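Local coordinates for protein IroE-like serine hydrolase (Shewanella oneidensis, PDB 3GFF) that probably hydrolyses ester bonds as a serine hydrolase of the esterase D family, with an alpha/beta-hydrolase fold, at residues L22-E27 / H82-M87. Sequence-based numbering, arbitrary orientation.
Sequences LKETRE and HNTNRM
Glu24 and Thr84 approach each other from opposite directions, between the start of strand 24-31 and the loop that follows strand 77-81. The hydroxyl OG1 of Thr84 donates to OE2 of Glu24 at 3.0 Å, arriving from above the carboxylate plane, 37° out of it. From the same face of that plane, NE of Arg26 forms a salt bridge to Glu24 OE2 at 3.1 Å, on the anti side. Arg88, on helix 86-89, adds a further salt bridge to this oxygen. Glu24 reaches the loop because its chain runs extended beyond CG, and an alanine here would probably leave the Thr84 hydroxyl without its acceptor and Arg26 NE without its carboxylate mate. Two more salt bridges lead out of the contact, from Arg26 NH2 to Asp89 and from Glu27 OE2 to Arg16 of strand 12-19.

Backbone pairing closes the other end: His82 N donates to Glu27 O at 3.1 Å, with an N-H...O angle of 156°. Strands 24-31 and 77-81 are antiparallel neighbours in the sheet, and this bond continues their pairing onto the residue just after 77-81.

Van der Waals contact lies between these two polar ends. Methyl CG2 of Thr84 lies over one face of the Arg26 guanidinium and packs 3.8 Å from Arg26 CD. The arginine chain, bent at chi2 (-53°), carries its head toward the loop, with Phe117 and Phe120 of helix 114-132 against its side chain. Beyond it, CB of Glu27 touches ND1 of the His82 ring at 3.9 Å; the Glu27 carboxylate stands nearly perpendicular to that ring.

The contact thus joins the second strand of the central sheet, 24-31, to the loop leading into helix 86-89. Thr84 OG1, Arg26 NE and Arg88 NH2, converging on Glu24 OE2, would be expected to favour its ionised form and restrain the carboxylate.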
ATOM      1  N   LEU A  22      14.190 -20.636 -22.820  1.00 22.24           N
ATOM      2  CA  LEU A  22      15.277 -20.015 -22.069  1.00 23.15           C
ATOM      3  C   LEU A  22      16.384 -21.027 -21.654  1.00 23.68           C
ATOM      4  O   LEU A  22      17.449 -20.619 -21.188  1.00 24.63           O
ATOM      5  CB  LEU A  22      14.712 -19.208 -20.865  1.00 22.95           C
ATOM      6  CG  LEU A  22      13.808 -18.022 -21.271  1.00 22.86           C
ATOM      7  CD1 LEU A  22      13.216 -17.230 -20.102  1.00 21.03           C
ATOM      8  CD2 LEU A  22      14.591 -17.079 -22.204  1.00 23.05           C
ATOM      9  N   LYS A  23      16.145 -22.320 -21.856  1.00 23.10           N
ATOM     10  CA  LYS A  23      17.128 -23.371 -21.549  1.00 24.70           C
ATOM     11  C   LYS A  23      17.553 -23.335 -20.065  1.00 24.53           C
ATOM     12  O   LYS A  23      18.722 -23.523 -19.716  1.00 24.86           O
ATOM     13  CB  LYS A  23      18.333 -23.269 -22.509  1.00 25.30           C
ATOM     14  CG  LYS A  23      19.049 -24.592 -22.771  1.00 26.20           C
ATOM     15  CD  LYS A  23      20.240 -24.476 -23.747  1.00 25.86           C
ATOM     16  CE  LYS A  23      20.688 -25.862 -24.297  1.00 26.53           C
ATOM     17  NZ  LYS A  23      21.154 -26.887 -23.277  1.00 25.92           N
ATOM     18  N   GLU A  24      16.573 -23.111 -19.194  1.00 24.56           N
ATOM     19  CA  GLU A  24      16.790 -23.051 -17.744  1.00 24.26           C
ATOM     20  C   GLU A  24      15.503 -23.351 -17.005  1.00 23.27           C
ATOM     21  O   GLU A  24      14.424 -23.394 -17.586  1.00 23.41           O
ATOM     22  CB  GLU A  24      17.306 -21.651 -17.322  1.00 23.41           C
ATOM     23  CG  GLU A  24      16.366 -20.514 -17.672  1.00 24.40           C
ATOM     24  CD  GLU A  24      16.940 -19.098 -17.439  1.00 25.27           C
ATOM     25  OE1 GLU A  24      18.166 -18.922 -17.302  1.00 26.85           O
ATOM     26  OE2 GLU A  24      16.150 -18.141 -17.448  1.00 24.17           O
ATOM     27  N   THR A  25      15.646 -23.562 -15.708  1.00 22.39           N
ATOM     28  CA  THR A  25      14.531 -23.702 -14.803  1.00 21.57           C
ATOM     29  C   THR A  25      14.082 -22.294 -14.453  1.00 22.23           C
ATOM     30  O   THR A  25      14.912 -21.430 -14.162  1.00 20.73           O
ATOM     31  CB  THR A  25      14.972 -24.367 -13.504  1.00 21.66           C
ATOM     32  OG1 THR A  25      15.596 -25.610 -13.822  1.00 20.11           O
ATOM     33  CG2 THR A  25      13.766 -24.609 -12.565  1.00 21.18           C
ATOM     34  N   ARG A  26      12.777 -22.068 -14.521  1.00 21.93           N
ATOM     35  CA  ARG A  26      12.189 -20.812 -14.166  1.00 23.16           C
ATOM     36  C   ARG A  26      11.265 -21.002 -12.957  1.00 23.80           C
ATOM     37  O   ARG A  26      10.440 -21.892 -12.949  1.00 24.54           O
ATOM     38  CB  ARG A  26      11.429 -20.205 -15.363  1.00 24.42           C
ATOM     39  CG  ARG A  26      12.281 -19.384 -16.319  1.00 25.87           C
ATOM     40  CD  ARG A  26      13.045 -18.333 -15.506  1.00 27.62           C
ATOM     41  NE  ARG A  26      13.493 -17.191 -16.271  1.00 29.55           N
ATOM     42  CZ  ARG A  26      13.147 -15.926 -16.072  1.00 31.04           C
ATOM     43  NH1 ARG A  26      12.384 -15.533 -15.081  1.00 31.43           N
ATOM     44  NH2 ARG A  26      13.641 -15.012 -16.868  1.00 32.85           N
ATOM     45  N   GLU A  27      11.429 -20.158 -11.940  1.00 24.54           N
ATOM     46  CA  GLU A  27      10.588 -20.182 -10.750  1.00 25.73           C
ATOM     47  C   GLU A  27       9.571 -19.055 -10.757  1.00 23.20           C
ATOM     48  O   GLU A  27       9.776 -17.962 -11.340  1.00 21.72           O
ATOM     49  CB  GLU A  27      11.434 -20.121  -9.464  1.00 27.09           C
ATOM     50  CG  GLU A  27      12.236 -21.382  -9.247  1.00 29.72           C
ATOM     51  CD  GLU A  27      13.133 -21.331  -8.019  1.00 31.30           C
ATOM     52  OE1 GLU A  27      13.503 -20.229  -7.545  1.00 34.33           O
ATOM     53  OE2 GLU A  27      13.484 -22.423  -7.536  1.00 35.03           O
ATOM     54  N   HIS A  82       9.926 -14.858 -10.978  1.00 25.02           N
ATOM     55  CA  HIS A  82      11.239 -14.561 -10.454  1.00 27.24           C
ATOM     56  C   HIS A  82      12.210 -14.410 -11.589  1.00 28.16           C
ATOM     57  O   HIS A  82      12.004 -14.970 -12.655  1.00 26.89           O
ATOM     58  CB  HIS A  82      11.773 -15.625  -9.507  1.00 29.24           C
ATOM     59  CG  HIS A  82      10.926 -15.822  -8.310  1.00 30.06           C
ATOM     60  ND1 HIS A  82      11.175 -16.807  -7.390  1.00 31.64           N
ATOM     61  CD2 HIS A  82       9.792 -15.197  -7.909  1.00 31.37           C
ATOM     62  CE1 HIS A  82      10.257 -16.751  -6.439  1.00 32.80           C
ATOM     63  NE2 HIS A  82       9.401 -15.786  -6.735  1.00 31.62           N
ATOM     64  N   ASN A  83      13.267 -13.649 -11.320  1.00 28.20           N
ATOM     65  CA  ASN A  83      14.360 -13.452 -12.232  1.00 27.91           C
ATOM     66  C   ASN A  83      15.485 -14.477 -12.082  1.00 27.90           C
ATOM     67  O   ASN A  83      15.680 -15.109 -11.037  1.00 27.26           O
ATOM     68  CB  ASN A  83      14.981 -12.075 -12.002  1.00 27.93           C
ATOM     69  CG  ASN A  83      14.184 -10.974 -12.608  1.00 27.54           C
ATOM     70  OD1 ASN A  83      13.860 -11.027 -13.786  1.00 29.61           O
ATOM     71  ND2 ASN A  83      13.909  -9.946 -11.839  1.00 26.83           N
ATOM     72  N   THR A  84      16.204 -14.649 -13.181  1.00 27.56           N
ATOM     73  CA  THR A  84      17.446 -15.395 -13.173  1.00 26.07           C
ATOM     74  C   THR A  84      18.417 -14.295 -13.681  1.00 26.28           C
ATOM     75  O   THR A  84      19.037 -13.593 -12.878  1.00 25.57           O
ATOM     76  CB  THR A  84      17.362 -16.619 -14.056  1.00 25.83           C
ATOM     77  OG1 THR A  84      17.173 -16.217 -15.409  1.00 26.26           O
ATOM     78  CG2 THR A  84      16.193 -17.530 -13.618  1.00 24.84           C
ATOM     79  N   ASN A  85      18.473 -14.088 -15.002  1.00 26.18           N
ATOM     80  CA  ASN A  85      19.285 -13.009 -15.588  1.00 25.91           C
ATOM     81  C   ASN A  85      18.378 -11.807 -16.000  1.00 26.57           C
ATOM     82  O   ASN A  85      17.830 -11.717 -17.112  1.00 26.79           O
ATOM     83  CB  ASN A  85      20.116 -13.551 -16.750  1.00 24.33           C
ATOM     84  CG  ASN A  85      21.205 -12.591 -17.213  1.00 22.93           C
ATOM     85  OD1 ASN A  85      21.162 -11.378 -16.958  1.00 21.01           O
ATOM     86  ND2 ASN A  85      22.164 -13.133 -17.949  1.00 20.91           N
ATOM     87  N   ARG A  86      18.220 -10.897 -15.059  1.00 27.51           N
ATOM     88  CA  ARG A  86      17.386  -9.711 -15.218  1.00 27.60           C
ATOM     89  C   ARG A  86      17.831  -8.758 -16.342  1.00 27.69           C
ATOM     90  O   ARG A  86      17.006  -8.245 -17.086  1.00 28.27           O
ATOM     91  CB  ARG A  86      17.378  -8.971 -13.889  1.00 29.09           C
ATOM     92  CG  ARG A  86      16.548  -7.694 -13.853  1.00 29.13           C
ATOM     93  CD  ARG A  86      16.289  -7.272 -12.417  1.00 29.71           C
ATOM     94  NE  ARG A  86      15.127  -6.400 -12.380  1.00 29.66           N
ATOM     95  CZ  ARG A  86      15.181  -5.070 -12.362  1.00 31.01           C
ATOM     96  NH1 ARG A  86      16.363  -4.439 -12.331  1.00 31.12           N
ATOM     97  NH2 ARG A  86      14.045  -4.366 -12.355  1.00 29.38           N
HETATM   98  N   MSE A  87      19.125  -8.505 -16.470  1.00 27.19           N
HETATM   99  CA  MSE A  87      19.563  -7.614 -17.535  1.00 27.62           C
HETATM  100  C   MSE A  87      19.328  -8.255 -18.899  1.00 25.10           C
HETATM  101  O   MSE A  87      19.158  -7.569 -19.875  1.00 25.03           O
HETATM  102  CB  MSE A  87      21.020  -7.181 -17.369  1.00 29.03           C
HETATM  103  CG  MSE A  87      21.247  -6.116 -16.266  1.00 31.49           C
HETATM  104 SE   MSE A  87      20.221  -4.455 -16.561  0.75 36.48          SE
HETATM  105  CE  MSE A  87      21.095  -4.039 -18.210  1.00 32.01           C
TER